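Local coordinates for protein class I phosphodiesterase PDEB1 (Leishmania major, PDB 2R8Q) that belongs to the class I phosphodiesterases, an all-helical family whose catalytic domain here carries a zinc ion and a magnesium ion, at residues 150-153 / 158-161; 171-176 / 213-218; 304-309 / 341-346; 317-322 / 335-340. One frame throughout, in Å; residues are numbered along the deposited sequence.

Overall arrangement
The four contacts join helices or loops of one all-helical catalytic domain. Contact 1, partly buried, pairs two short successive helices through apolar and glycine packing. It touches contact 2, since Y152 and L159 also pack on V171 of helix 171-184. Contact 2 is fully buried and polar, with carboxylates and a water close to the metal ions. Contacts 3 and 4 use the same two helices, 302-324 and 330-348, and contact 4 is nested in the loop that contact 3 closes. Contact 3 combines aromatic packing with the bound 3-isobutyl-1-methylxanthine, whereas contact 4 is a surface arginine-asparagine pair. I307 of contact 3 packs against R340 of contact 4.

Contact 1: residues 150-153 / 158-161; sequences SFYL and PLGI
Y152 lies alongside the first turn of helix 158-166, and its side chain meets a different part of that turn at each level. CB sits 4.0 Å from G160 CA. Farther out, ring atom CD2 is 3.9 Å from L159 CB, and CE2 comes to 3.7 Å from L159 CD1. The methyl meets the ring at a slant, and the two side chains run side by side in the same direction. With CG beside the backbone N (chi1 -66°), the ring is carried along L159 and also reaches V171 and L172 of helix 171-184. The arrangement is a compact pair of consecutive helices, 149-154 and 158-166, joined by a very short connection, within the all-helical phosphodiesterase catalytic domain. S157 in that connection ties them together: its OG is hydrogen-bonded both to Y152 O and to G160 N. Having no side chain, G160 lets the backbones draw close, with 4.6 Å between the CA atoms of Y152 and G160 and 3.7 Å from Y152 O to G160 CA. On the more exposed flank, L153 lays its CD2 methyl 3.7 Å from G160 O. Pointing away, P158 packs on Y204, and I161 on R205, of the second subunit.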
loop_
_atom_site.group_PDB
_atom_site.type_symbol
_atom_site.label_atom_id
_atom_site.label_comp_id
_atom_site.label_asym_id
_atom_site.label_seq_id
_atom_site.Cartn_x
_atom_site.Cartn_y
_atom_site.Cartn_z
ATOM N N SER A 150 -8.623 -3.409 14.133
ATOM C CA SER A 150 -8.535 -4.549 15.040
ATOM C C SER A 150 -8.937 -5.854 14.362
ATOM O O SER A 150 -8.329 -6.902 14.599
ATOM C CB SER A 150 -9.419 -4.315 16.265
ATOM O OG SER A 150 -9.352 -5.421 17.150
ATOM N N PHE A 151 -9.959 -5.791 13.517
ATOM C CA PHE A 151 -10.446 -6.969 12.811
ATOM C C PHE A 151 -9.335 -7.647 12.017
ATOM O O PHE A 151 -9.182 -8.872 12.069
ATOM C CB PHE A 151 -11.597 -6.572 11.879
ATOM C CG PHE A 151 -12.180 -7.719 11.102
ATOM C CD1 PHE A 151 -11.619 -8.114 9.890
ATOM C CD2 PHE A 151 -13.303 -8.391 11.573
ATOM C CE1 PHE A 151 -12.175 -9.163 9.155
ATOM C CE2 PHE A 151 -13.866 -9.438 10.851
ATOM C CZ PHE A 151 -13.299 -9.826 9.633
ATOM N N TYR A 152 -8.552 -6.855 11.291
ATOM C CA TYR A 152 -7.470 -7.410 10.489
ATOM C C TYR A 152 -6.438 -8.148 11.329
ATOM O O TYR A 152 -5.878 -9.157 10.900
ATOM C CB TYR A 152 -6.796 -6.305 9.676
ATOM C CG TYR A 152 -7.711 -5.711 8.634
ATOM C CD1 TYR A 152 -8.419 -4.536 8.884
ATOM C CD2 TYR A 152 -7.900 -6.347 7.410
ATOM C CE1 TYR A 152 -9.293 -4.011 7.938
ATOM C CE2 TYR A 152 -8.773 -5.834 6.458
ATOM C CZ TYR A 152 -9.467 -4.666 6.728
ATOM O OH TYR A 152 -10.338 -4.164 5.788
ATOM N N LEU A 153 -6.197 -7.651 12.536
ATOM C CA LEU A 153 -5.231 -8.276 13.425
ATOM C C LEU A 153 -5.812 -9.535 14.070
ATOM O O LEU A 153 -5.163 -10.580 14.103
ATOM C CB LEU A 153 -4.801 -7.283 14.507
ATOM C CG LEU A 153 -4.147 -5.993 14.006
ATOM C CD1 LEU A 153 -3.816 -5.094 15.188
ATOM C CD2 LEU A 153 -2.886 -6.323 13.217
ATOM N N PRO A 158 -4.277 -11.110 5.794
ATOM C CA PRO A 158 -2.987 -10.753 5.192
ATOM C C PRO A 158 -2.587 -9.303 5.466
ATOM O O PRO A 158 -1.425 -9.015 5.759
ATOM C CB PRO A 158 -3.215 -11.026 3.710
ATOM C CG PRO A 158 -4.167 -12.182 3.739
ATOM C CD PRO A 158 -5.153 -11.763 4.807
ATOM N N LEU A 159 -3.550 -8.391 5.362
ATOM C CA LEU A 159 -3.277 -6.980 5.618
ATOM C C LEU A 159 -2.816 -6.793 7.055
ATOM O O LEU A 159 -1.982 -5.937 7.341
ATOM C CB LEU A 159 -4.530 -6.139 5.372
ATOM C CG LEU A 159 -4.941 -5.924 3.915
ATOM C CD1 LEU A 159 -6.257 -5.167 3.867
ATOM C CD2 LEU A 159 -3.853 -5.150 3.181
ATOM N N GLY A 160 -3.367 -7.600 7.956
ATOM C CA GLY A 160 -2.987 -7.511 9.353
ATOM C C GLY A 160 -1.575 -8.019 9.564
ATOM O O GLY A 160 -0.805 -7.446 10.337
ATOM N N ILE A 161 -1.231 -9.098 8.868
ATOM C CA ILE A 161 0.095 -9.695 8.970
ATOM C C ILE A 161 1.157 -8.733 8.436
ATOM O O ILE A 161 2.239 -8.597 9.017
ATOM C CB ILE A 161 0.146 -11.033 8.191
ATOM C CG1 ILE A 161 -0.832 -12.030 8.826
ATOM C CG2 ILE A 161 1.563 -11.595 8.200
ATOM C CD1 ILE A 161 -0.930 -13.363 8.107
#

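Contact 2: residues 171-176 / 213-218; sequences VLEVHH and ATDMAK
E173 OE2 accepts a 2.7 Å hydrogen bond from water 1, which gives its other hydrogen to T214 O at 2.9 Å, so that the water bridges helix 171-184 to the loop 213-218. The other carboxylate oxygen of E173, OE1, is hydrogen-bonded to N149 ND2, and the group is therefore held at both oxygens. Its chain bends at chi2 (72°), and the carboxylate lies against D215. There the carboxylates of E173 and D215 are stacked with their planes only 3° apart, and E173 CD rests 3.6 Å from D215 CB. Like charges come close, E173 OE1 being 3.9 Å from D215 OD2, and the surrounding partners N149, S170, A217 N and water 1 probably ease the repulsion. The two acids have separate polar partners. D215 OD2 is hydrogen-bonded to S170 OG, just ahead of helix 171-184, while D215 OD1 takes the backbone N-H of A217 at 3.0 Å. That bond is nearly straight at the hydrogen but meets the oxygen from above the carboxylate plane, and it closes an Asx turn that leads into the 3-10 turn 216-218. T214 leans against E173, its OG1 lying 3.7 Å from E173 CG and hydrogen-bonded to V211 O at the end of helix 197-212. The E173 side chain is about 4 Å from the bound magnesium ion. The T214 side chain is about 6 Å from the zinc ion and touches the zinc ligand D254. This buried acidic junction thus borders the two-metal site of the phosphodiesterase catalytic domain, consistent with a second-shell place beside the metals.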
loop_
_atom_site.group_PDB
_atom_site.type_symbol
_atom_site.label_atom_id
_atom_site.label_comp_id
_atom_site.label_asym_id
_atom_site.label_seq_id
_atom_site.Cartn_x
_atom_site.Cartn_y
_atom_site.Cartn_z
ATOM N N VAL A 171 -3.483 0.007 9.717
ATOM C CA VAL A 171 -3.779 -0.815 8.548
ATOM C C VAL A 171 -4.596 -0.089 7.484
ATOM O O VAL A 171 -4.160 0.072 6.344
ATOM C CB VAL A 171 -4.556 -2.086 8.963
ATOM C CG1 VAL A 171 -4.738 -2.997 7.765
ATOM C CG2 VAL A 171 -3.821 -2.806 10.094
ATOM N N LEU A 172 -5.790 0.343 7.870
ATOM C CA LEU A 172 -6.693 1.031 6.958
ATOM C C LEU A 172 -6.187 2.373 6.447
ATOM O O LEU A 172 -6.225 2.638 5.245
ATOM C CB LEU A 172 -8.046 1.244 7.641
ATOM C CG LEU A 172 -8.963 0.027 7.746
ATOM C CD1 LEU A 172 -9.982 0.243 8.849
ATOM C CD2 LEU A 172 -9.640 -0.206 6.412
ATOM N N GLU A 173 -5.716 3.221 7.355
ATOM C CA GLU A 173 -5.266 4.553 6.967
ATOM C C GLU A 173 -4.127 4.591 5.942
ATOM O O GLU A 173 -4.129 5.434 5.044
ATOM C CB GLU A 173 -4.918 5.364 8.219
ATOM C CG GLU A 173 -6.125 5.656 9.133
ATOM C CD GLU A 173 -6.626 4.437 9.896
ATOM O OE1 GLU A 173 -5.832 3.503 10.113
ATOM O OE2 GLU A 173 -7.811 4.417 10.299
ATOM N N VAL A 174 -3.166 3.680 6.045
ATOM C CA VAL A 174 -2.087 3.662 5.062
ATOM C C VAL A 174 -2.686 3.242 3.717
ATOM O O VAL A 174 -2.308 3.767 2.669
ATOM C CB VAL A 174 -0.964 2.685 5.476
ATOM C CG1 VAL A 174 0.057 2.541 4.344
ATOM C CG2 VAL A 174 -0.273 3.204 6.730
ATOM N N HIS A 175 -3.635 2.308 3.761
ATOM C CA HIS A 175 -4.307 1.832 2.554
ATOM C C HIS A 175 -5.044 2.991 1.881
ATOM O O HIS A 175 -4.972 3.151 0.661
ATOM C CB HIS A 175 -5.299 0.718 2.911
ATOM C CG HIS A 175 -6.014 0.127 1.733
ATOM N ND1 HIS A 175 -5.362 -0.557 0.729
ATOM C CD2 HIS A 175 -7.331 0.091 1.417
ATOM C CE1 HIS A 175 -6.247 -0.990 -0.154
ATOM N NE2 HIS A 175 -7.449 -0.610 0.241
ATOM N N HIS A 176 -5.744 3.808 2.668
ATOM C CA HIS A 176 -6.475 4.935 2.081
ATOM C C HIS A 176 -5.498 5.896 1.389
ATOM O O HIS A 176 -5.785 6.425 0.310
ATOM C CB HIS A 176 -7.270 5.713 3.144
ATOM C CG HIS A 176 -8.158 4.863 4.002
ATOM N ND1 HIS A 176 -8.985 3.880 3.497
ATOM C CD2 HIS A 176 -8.398 4.904 5.336
ATOM C CE1 HIS A 176 -9.693 3.354 4.482
ATOM N NE2 HIS A 176 -9.357 3.958 5.608
ATOM N N ALA A 213 -3.858 10.700 10.647
ATOM C CA ALA A 213 -4.341 11.216 11.924
ATOM C C ALA A 213 -5.747 10.732 12.279
ATOM O O ALA A 213 -6.173 10.877 13.424
ATOM C CB ALA A 213 -4.314 12.740 11.916
ATOM N N THR A 214 -6.465 10.160 11.315
ATOM C CA THR A 214 -7.824 9.687 11.588
ATOM C C THR A 214 -7.904 8.322 12.268
ATOM O O THR A 214 -8.996 7.861 12.594
ATOM C CB THR A 214 -8.696 9.640 10.312
ATOM O OG1 THR A 214 -8.102 8.760 9.349
ATOM C CG2 THR A 214 -8.850 11.035 9.717
ATOM N N ASP A 215 -6.764 7.668 12.476
ATOM C CA ASP A 215 -6.778 6.376 13.159
ATOM C C ASP A 215 -7.086 6.661 14.624
ATOM O O ASP A 215 -6.287 7.288 15.319
ATOM C CB ASP A 215 -5.423 5.679 13.045
ATOM C CG ASP A 215 -5.399 4.336 13.758
ATOM O OD1 ASP A 215 -6.433 3.953 14.346
ATOM O OD2 ASP A 215 -4.349 3.662 13.725
ATOM N N MET A 216 -8.243 6.204 15.091
ATOM C CA MET A 216 -8.651 6.454 16.471
ATOM C C MET A 216 -7.753 5.847 17.540
ATOM O O MET A 216 -7.859 6.205 18.716
ATOM C CB MET A 216 -10.100 6.004 16.681
ATOM C CG MET A 216 -11.132 6.942 16.063
ATOM S SD MET A 216 -11.037 8.648 16.692
ATOM C CE MET A 216 -11.858 8.490 18.260
ATOM N N ALA A 217 -6.868 4.936 17.152
ATOM C CA ALA A 217 -5.961 4.337 18.127
ATOM C C ALA A 217 -4.986 5.405 18.618
ATOM O O ALA A 217 -4.408 5.288 19.698
ATOM C CB ALA A 217 -5.193 3.180 17.495
ATOM N N LYS A 218 -4.818 6.452 17.818
ATOM C CA LYS A 218 -3.904 7.542 18.144
ATOM C C LYS A 218 -4.644 8.729 18.743
ATOM O O LYS A 218 -4.066 9.798 18.925
ATOM C CB LYS A 218 -3.178 8.007 16.876
ATOM C CG LYS A 218 -2.396 6.922 16.157
ATOM C CD LYS A 218 -1.878 7.412 14.807
ATOM C CE LYS A 218 -0.918 8.583 14.958
ATOM N NZ LYS A 218 -0.386 9.039 13.641
HETATM O O HOH W 1 -9.970 6.077 10.515
#

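Contact 3: residues 304-309 / 341-346; sequences RGQIGF and AKWQEI. With IBM (3-isobutyl-1-methylxanthine), chain E.
Q306 crosses obliquely over the indole of W343, joining two neighbouring helices that form an antiparallel hairpin beside the ligand pocket. The axes of the short segments come within 9.3 Å and run at 145° to each other. Q306 CB stands over the five-membered ring of W343, 3.7 Å from its centroid and 16° off the ring normal, a CH-pi contact. CG continues across the indole toward its six-membered ring, reaching 3.6 Å from W343 CZ2. The Q306 chain then bends at chi2 (-66°), and its amide turns steeply to the indole plane, with each end engaged by a different partner. Q306 OE1 accepts from water 2 at 2.8 Å, and the same water, lying in the indole plane at its edge, accepts from W343 NE1 at 2.7 Å. Q306 NE2 donates to O6 of 3-isobutyl-1-methylxanthine at 2.7 Å in a bent hydrogen bond. Water and ligand thus fix which way round the amide sits, and W343, through the water and the CH-pi contact, probably helps to position Q306. One turn along the helix, F309 lies face to face with the xanthine, whose C5 is over the centre of the phenyl ring. Next to Q306, I307 and W343 lie alongside each other pointing opposite ways, I307 CG1 3.7 Å from W343 CB, while I307 CD1 lies 3.8 Å from Q344 OE1.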
loop_
_atom_site.group_PDB
_atom_site.type_symbol
_atom_site.label_atom_id
_atom_site.label_comp_id
_atom_site.label_asym_id
_atom_site.label_seq_id
_atom_site.Cartn_x
_atom_site.Cartn_y
_atom_site.Cartn_z
ATOM N N ARG A 304 -27.799 4.252 24.666
ATOM C CA ARG A 304 -26.695 3.877 25.542
ATOM C C ARG A 304 -25.341 4.006 24.848
ATOM O O ARG A 304 -24.393 4.551 25.416
ATOM C CB ARG A 304 -26.889 2.443 26.038
ATOM C CG ARG A 304 -25.685 1.866 26.755
ATOM C CD ARG A 304 -26.037 0.553 27.425
ATOM N NE ARG A 304 -27.117 0.736 28.386
ATOM C CZ ARG A 304 -27.524 -0.191 29.246
ATOM N NH1 ARG A 304 -26.939 -1.380 29.272
ATOM N NH2 ARG A 304 -28.512 0.077 30.086
ATOM N N GLY A 305 -25.256 3.505 23.619
ATOM C CA GLY A 305 -24.011 3.573 22.874
ATOM C C GLY A 305 -23.585 4.992 22.542
ATOM O O GLY A 305 -22.395 5.315 22.571
ATOM N N GLN A 306 -24.555 5.844 22.225
ATOM C CA GLN A 306 -24.261 7.231 21.891
ATOM C C GLN A 306 -23.808 7.998 23.126
ATOM O O GLN A 306 -22.899 8.821 23.056
ATOM C CB GLN A 306 -25.490 7.894 21.267
ATOM C CG GLN A 306 -25.805 7.376 19.873
ATOM C CD GLN A 306 -24.724 7.734 18.870
ATOM O OE1 GLN A 306 -24.555 8.898 18.509
ATOM N NE2 GLN A 306 -23.977 6.733 18.424
ATOM N N ILE A 307 -24.441 7.724 24.260
ATOM C CA ILE A 307 -24.063 8.387 25.499
ATOM C C ILE A 307 -22.637 7.998 25.874
ATOM O O ILE A 307 -21.849 8.839 26.298
ATOM C CB ILE A 307 -25.023 8.012 26.644
ATOM C CG1 ILE A 307 -26.407 8.594 26.359
ATOM C CG2 ILE A 307 -24.492 8.541 27.969
ATOM C CD1 ILE A 307 -27.454 8.219 27.379
ATOM N N GLY A 308 -22.307 6.721 25.704
ATOM C CA GLY A 308 -20.965 6.260 26.016
ATOM C C GLY A 308 -19.930 6.923 25.127
ATOM O O GLY A 308 -18.883 7.368 25.600
ATOM N N PHE A 309 -20.222 7.004 23.832
ATOM C CA PHE A 309 -19.295 7.621 22.889
ATOM C C PHE A 309 -19.135 9.114 23.175
ATOM O O PHE A 309 -18.032 9.658 23.096
ATOM C CB PHE A 309 -19.783 7.412 21.454
ATOM C CG PHE A 309 -18.813 7.886 20.411
ATOM C CD1 PHE A 309 -17.545 7.321 20.316
ATOM C CD2 PHE A 309 -19.162 8.900 19.526
ATOM C CE1 PHE A 309 -16.638 7.758 19.350
ATOM C CE2 PHE A 309 -18.264 9.342 18.558
ATOM C CZ PHE A 309 -16.999 8.770 18.471
ATOM N N ALA A 341 -28.407 15.033 26.231
ATOM C CA ALA A 341 -29.597 15.213 27.055
ATOM C C ALA A 341 -30.791 14.489 26.442
ATOM O O ALA A 341 -31.579 13.865 27.154
ATOM C CB ALA A 341 -29.906 16.698 27.208
ATOM N N LYS A 342 -30.921 14.570 25.122
ATOM C CA LYS A 342 -32.027 13.913 24.436
ATOM C C LYS A 342 -31.897 12.393 24.502
ATOM O O LYS A 342 -32.895 11.689 24.640
ATOM C CB LYS A 342 -32.104 14.385 22.982
ATOM C CG LYS A 342 -32.430 15.866 22.853
ATOM C CD LYS A 342 -32.535 16.308 21.403
ATOM C CE LYS A 342 -32.895 17.782 21.308
ATOM N NZ LYS A 342 -33.041 18.230 19.897
ATOM N N TRP A 343 -30.672 11.883 24.404
ATOM C CA TRP A 343 -30.462 10.440 24.484
ATOM C C TRP A 343 -30.809 9.969 25.893
ATOM O O TRP A 343 -31.397 8.903 26.076
ATOM C CB TRP A 343 -29.005 10.077 24.180
ATOM C CG TRP A 343 -28.624 10.173 22.729
ATOM C CD1 TRP A 343 -27.638 10.950 22.193
ATOM C CD2 TRP A 343 -29.194 9.437 21.635
ATOM N NE1 TRP A 343 -27.556 10.747 20.835
ATOM C CE2 TRP A 343 -28.500 9.824 20.465
ATOM C CE3 TRP A 343 -30.224 8.490 21.529
ATOM C CZ2 TRP A 343 -28.799 9.295 19.203
ATOM C CZ3 TRP A 343 -30.522 7.963 20.273
ATOM C CH2 TRP A 343 -29.809 8.370 19.127
ATOM N N GLN A 344 -30.437 10.774 26.884
ATOM C CA GLN A 344 -30.702 10.452 28.282
ATOM C C GLN A 344 -32.204 10.452 28.555
ATOM O O GLN A 344 -32.701 9.657 29.352
ATOM C CB GLN A 344 -30.007 11.465 29.198
ATOM C CG GLN A 344 -30.086 11.130 30.680
ATOM C CD GLN A 344 -29.353 9.849 31.028
ATOM O OE1 GLN A 344 -28.145 9.734 30.816
ATOM N NE2 GLN A 344 -30.082 8.876 31.565
ATOM N N GLU A 345 -32.923 11.350 27.890
ATOM C CA GLU A 345 -34.366 11.438 28.069
ATOM C C GLU A 345 -35.035 10.214 27.453
ATOM O O GLU A 345 -36.045 9.725 27.963
ATOM C CB GLU A 345 -34.903 12.719 27.424
ATOM C CG GLU A 345 -36.379 12.971 27.685
ATOM C CD GLU A 345 -36.817 14.360 27.269
ATOM O OE1 GLU A 345 -36.717 14.687 26.067
ATOM O OE2 GLU A 345 -37.259 15.131 28.150
ATOM N N ILE A 346 -34.467 9.721 26.356
ATOM C CA ILE A 346 -35.002 8.544 25.686
ATOM C C ILE A 346 -34.825 7.333 26.591
ATOM O O ILE A 346 -35.653 6.420 26.594
ATOM C CB ILE A 346 -34.283 8.288 24.340
ATOM C CG1 ILE A 346 -34.637 9.397 23.346
ATOM C CG2 ILE A 346 -34.673 6.927 23.785
ATOM C CD1 ILE A 346 -33.983 9.241 21.985
HETATM N N9 IBM E . -17.284 4.780 17.397
HETATM C C8 IBM E . -18.003 4.190 18.407
HETATM N N7 IBM E . -19.237 4.620 18.498
HETATM C C5 IBM E . -19.336 5.555 17.478
HETATM C C4 IBM E . -18.146 5.665 16.793
HETATM N N3 IBM E . -17.874 6.472 15.743
HETATM C C2 IBM E . -18.918 7.257 15.343
HETATM N N1 IBM E . -20.163 7.212 15.980
HETATM C C6 IBM E . -20.372 6.365 17.041
HETATM O O6 IBM E . -21.459 6.322 17.596
HETATM O O2 IBM E . -18.759 8.024 14.400
HETATM C C10 IBM E . -21.244 8.068 15.515
HETATM C C11 IBM E . -16.575 6.494 15.091
HETATM C C12 IBM E . -16.326 5.142 14.417
HETATM C C13 IBM E . -16.839 5.147 12.984
HETATM C C14 IBM E . -14.848 4.780 14.464
HETATM O O HOH W 2 -25.675 11.425 18.995
#

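Contact 4: residues 317-322 / 335-340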
loop_
_atom_site.group_PDB
_atom_site.type_symbol
_atom_site.label_atom_id
_atom_site.label_comp_id
_atom_site.label_asym_id
_atom_site.label_seq_id
_atom_site.Cartn_x
_atom_site.Cartn_y
_atom_site.Cartn_z
ATOM N N PHE A 317 -13.625 15.595 23.453
ATOM C CA PHE A 317 -12.825 16.052 22.321
ATOM C C PHE A 317 -13.289 17.411 21.816
ATOM O O PHE A 317 -12.482 18.327 21.664
ATOM C CB PHE A 317 -12.867 15.038 21.172
ATOM C CG PHE A 317 -11.955 15.390 20.024
ATOM C CD1 PHE A 317 -10.575 15.420 20.200
ATOM C CD2 PHE A 317 -12.476 15.702 18.772
ATOM C CE1 PHE A 317 -9.724 15.756 19.147
ATOM C CE2 PHE A 317 -11.634 16.039 17.710
ATOM C CZ PHE A 317 -10.257 16.066 17.900
ATOM N N PHE A 318 -14.582 17.554 21.544
ATOM C CA PHE A 318 -15.077 18.836 21.056
ATOM C C PHE A 318 -14.978 19.937 22.107
ATOM O O PHE A 318 -14.610 21.068 21.796
ATOM C CB PHE A 318 -16.521 18.716 20.549
ATOM C CG PHE A 318 -16.619 18.242 19.123
ATOM C CD1 PHE A 318 -16.726 16.885 18.827
ATOM C CD2 PHE A 318 -16.553 19.153 18.075
ATOM C CE1 PHE A 318 -16.760 16.443 17.502
ATOM C CE2 PHE A 318 -16.585 18.724 16.746
ATOM C CZ PHE A 318 -16.689 17.368 16.459
ATOM N N ARG A 319 -15.302 19.612 23.353
ATOM C CA ARG A 319 -15.220 20.602 24.417
ATOM C C ARG A 319 -13.787 21.120 24.528
ATOM O O ARG A 319 -13.558 22.322 24.676
ATOM C CB ARG A 319 -15.670 19.977 25.741
ATOM C CG ARG A 319 -17.139 19.581 25.731
ATOM C CD ARG A 319 -17.444 18.489 26.741
ATOM N NE ARG A 319 -18.799 17.972 26.574
ATOM C CZ ARG A 319 -19.225 16.817 27.075
ATOM N NH1 ARG A 319 -18.398 16.052 27.776
ATOM N NH2 ARG A 319 -20.477 16.427 26.875
ATOM N N ASP A 320 -12.828 20.207 24.432
ATOM C CA ASP A 320 -11.416 20.561 24.527
ATOM C C ASP A 320 -10.887 21.381 23.357
ATOM O O ASP A 320 -10.249 22.413 23.560
ATOM C CB ASP A 320 -10.571 19.295 24.679
ATOM C CG ASP A 320 -10.514 18.803 26.110
ATOM O OD1 ASP A 320 -11.481 19.039 26.863
ATOM O OD2 ASP A 320 -9.504 18.169 26.478
ATOM N N ILE A 321 -11.145 20.941 22.129
ATOM C CA ILE A 321 -10.629 21.685 20.989
ATOM C C ILE A 321 -11.328 23.020 20.772
ATOM O O ILE A 321 -10.701 23.980 20.330
ATOM C CB ILE A 321 -10.682 20.847 19.686
ATOM C CG1 ILE A 321 -12.131 20.595 19.266
ATOM C CG2 ILE A 321 -9.948 19.527 19.901
ATOM C CD1 ILE A 321 -12.247 19.889 17.919
ATOM N N VAL A 322 -12.617 23.092 21.089
ATOM C CA VAL A 322 -13.352 24.341 20.926
ATOM C C VAL A 322 -12.941 25.332 22.013
ATOM O O VAL A 322 -12.701 26.507 21.738
ATOM C CB VAL A 322 -14.881 24.112 21.002
ATOM C CG1 VAL A 322 -15.610 25.447 21.060
ATOM C CG2 VAL A 322 -15.343 23.328 19.784
ATOM N N THR A 335 -24.504 21.555 20.668
ATOM C CA THR A 335 -25.332 20.501 20.103
ATOM C C THR A 335 -25.018 19.115 20.659
ATOM O O THR A 335 -25.924 18.310 20.864
ATOM C CB THR A 335 -25.220 20.470 18.569
ATOM O OG1 THR A 335 -25.525 21.768 18.045
ATOM C CG2 THR A 335 -26.204 19.468 17.986
ATOM N N VAL A 336 -23.746 18.824 20.905
ATOM C CA VAL A 336 -23.417 17.516 21.449
ATOM C C VAL A 336 -24.002 17.416 22.859
ATOM O O VAL A 336 -24.454 16.350 23.273
ATOM C CB VAL A 336 -21.884 17.262 21.487
ATOM C CG1 VAL A 336 -21.218 18.144 22.524
ATOM C CG2 VAL A 336 -21.617 15.789 21.777
ATOM N N ASN A 337 -24.011 18.532 23.585
ATOM C CA ASN A 337 -24.558 18.532 24.937
ATOM C C ASN A 337 -26.071 18.357 24.910
ATOM O O ASN A 337 -26.625 17.607 25.715
ATOM C CB ASN A 337 -24.207 19.830 25.674
ATOM C CG ASN A 337 -22.720 19.962 25.954
ATOM O OD1 ASN A 337 -22.043 18.977 26.243
ATOM N ND2 ASN A 337 -22.212 21.186 25.889
ATOM N N SER A 338 -26.740 19.050 23.991
ATOM C CA SER A 338 -28.190 18.934 23.884
ATOM C C SER A 338 -28.561 17.544 23.369
ATOM O O SER A 338 -29.620 17.014 23.704
ATOM C CB SER A 338 -28.763 20.021 22.962
ATOM O OG SER A 338 -28.221 19.953 21.658
ATOM N N ASN A 339 -27.691 16.949 22.557
ATOM C CA ASN A 339 -27.960 15.611 22.048
ATOM C C ASN A 339 -27.838 14.585 23.172
ATOM O O ASN A 339 -28.653 13.672 23.269
ATOM C CB ASN A 339 -27.001 15.238 20.907
ATOM C CG ASN A 339 -27.392 15.871 19.583
ATOM O OD1 ASN A 339 -28.532 16.291 19.397
ATOM N ND2 ASN A 339 -26.448 15.924 18.648
ATOM N N ARG A 340 -26.823 14.730 24.020
ATOM C CA ARG A 340 -26.658 13.786 25.119
ATOM C C ARG A 340 -27.900 13.827 25.995
ATOM O O ARG A 340 -28.386 12.790 26.444
ATOM C CB ARG A 340 -25.439 14.122 25.983
ATOM C CG ARG A 340 -25.172 13.046 27.037
ATOM C CD ARG A 340 -24.199 13.497 28.107
ATOM N NE ARG A 340 -23.866 12.408 29.027
ATOM C CZ ARG A 340 -24.732 11.808 29.841
ATOM N NH1 ARG A 340 -26.004 12.182 29.867
ATOM N NH2 ARG A 340 -24.322 10.827 30.636
#
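Two regular helical runs, 317-322 and 335-340, their turns closed by bonds such as I321 N to F317 O and N339 N to T335 O, are linked where the ends of the R319 and N337 side chains meet. The two come together at a slant near the surface. CG of R319 stands beside the backbone N, anti to the carbonyl carbon, and from there the chain runs extended to NE, carrying the guanidinium to the carbonyl oxygen of N337. R319 NH2 donates to N337 OD1 at 3.1 Å with an N-H...O angle of 144°, lying almost straight out along the C=O axis (177°). A second N-H, from R319 NE, reaches N337 OD1 at 3.4 Å and is weak. One oxygen thus takes both donors from the edge of the guanidinium, somewhat out of its plane, and the planes of guanidinium and amide are only 21° apart. R319 NH2 and R340 NE, like charges, stay 5.7 Å apart; R340 NE is salt-bridged to D311 OD1, which probably offsets its charge. More deeply placed, V336 packs on I310. The pair joins the last two helices of the chain, 302-324 and 330-348, an antiparallel hairpin of the all-helical phosphodiesterase fold.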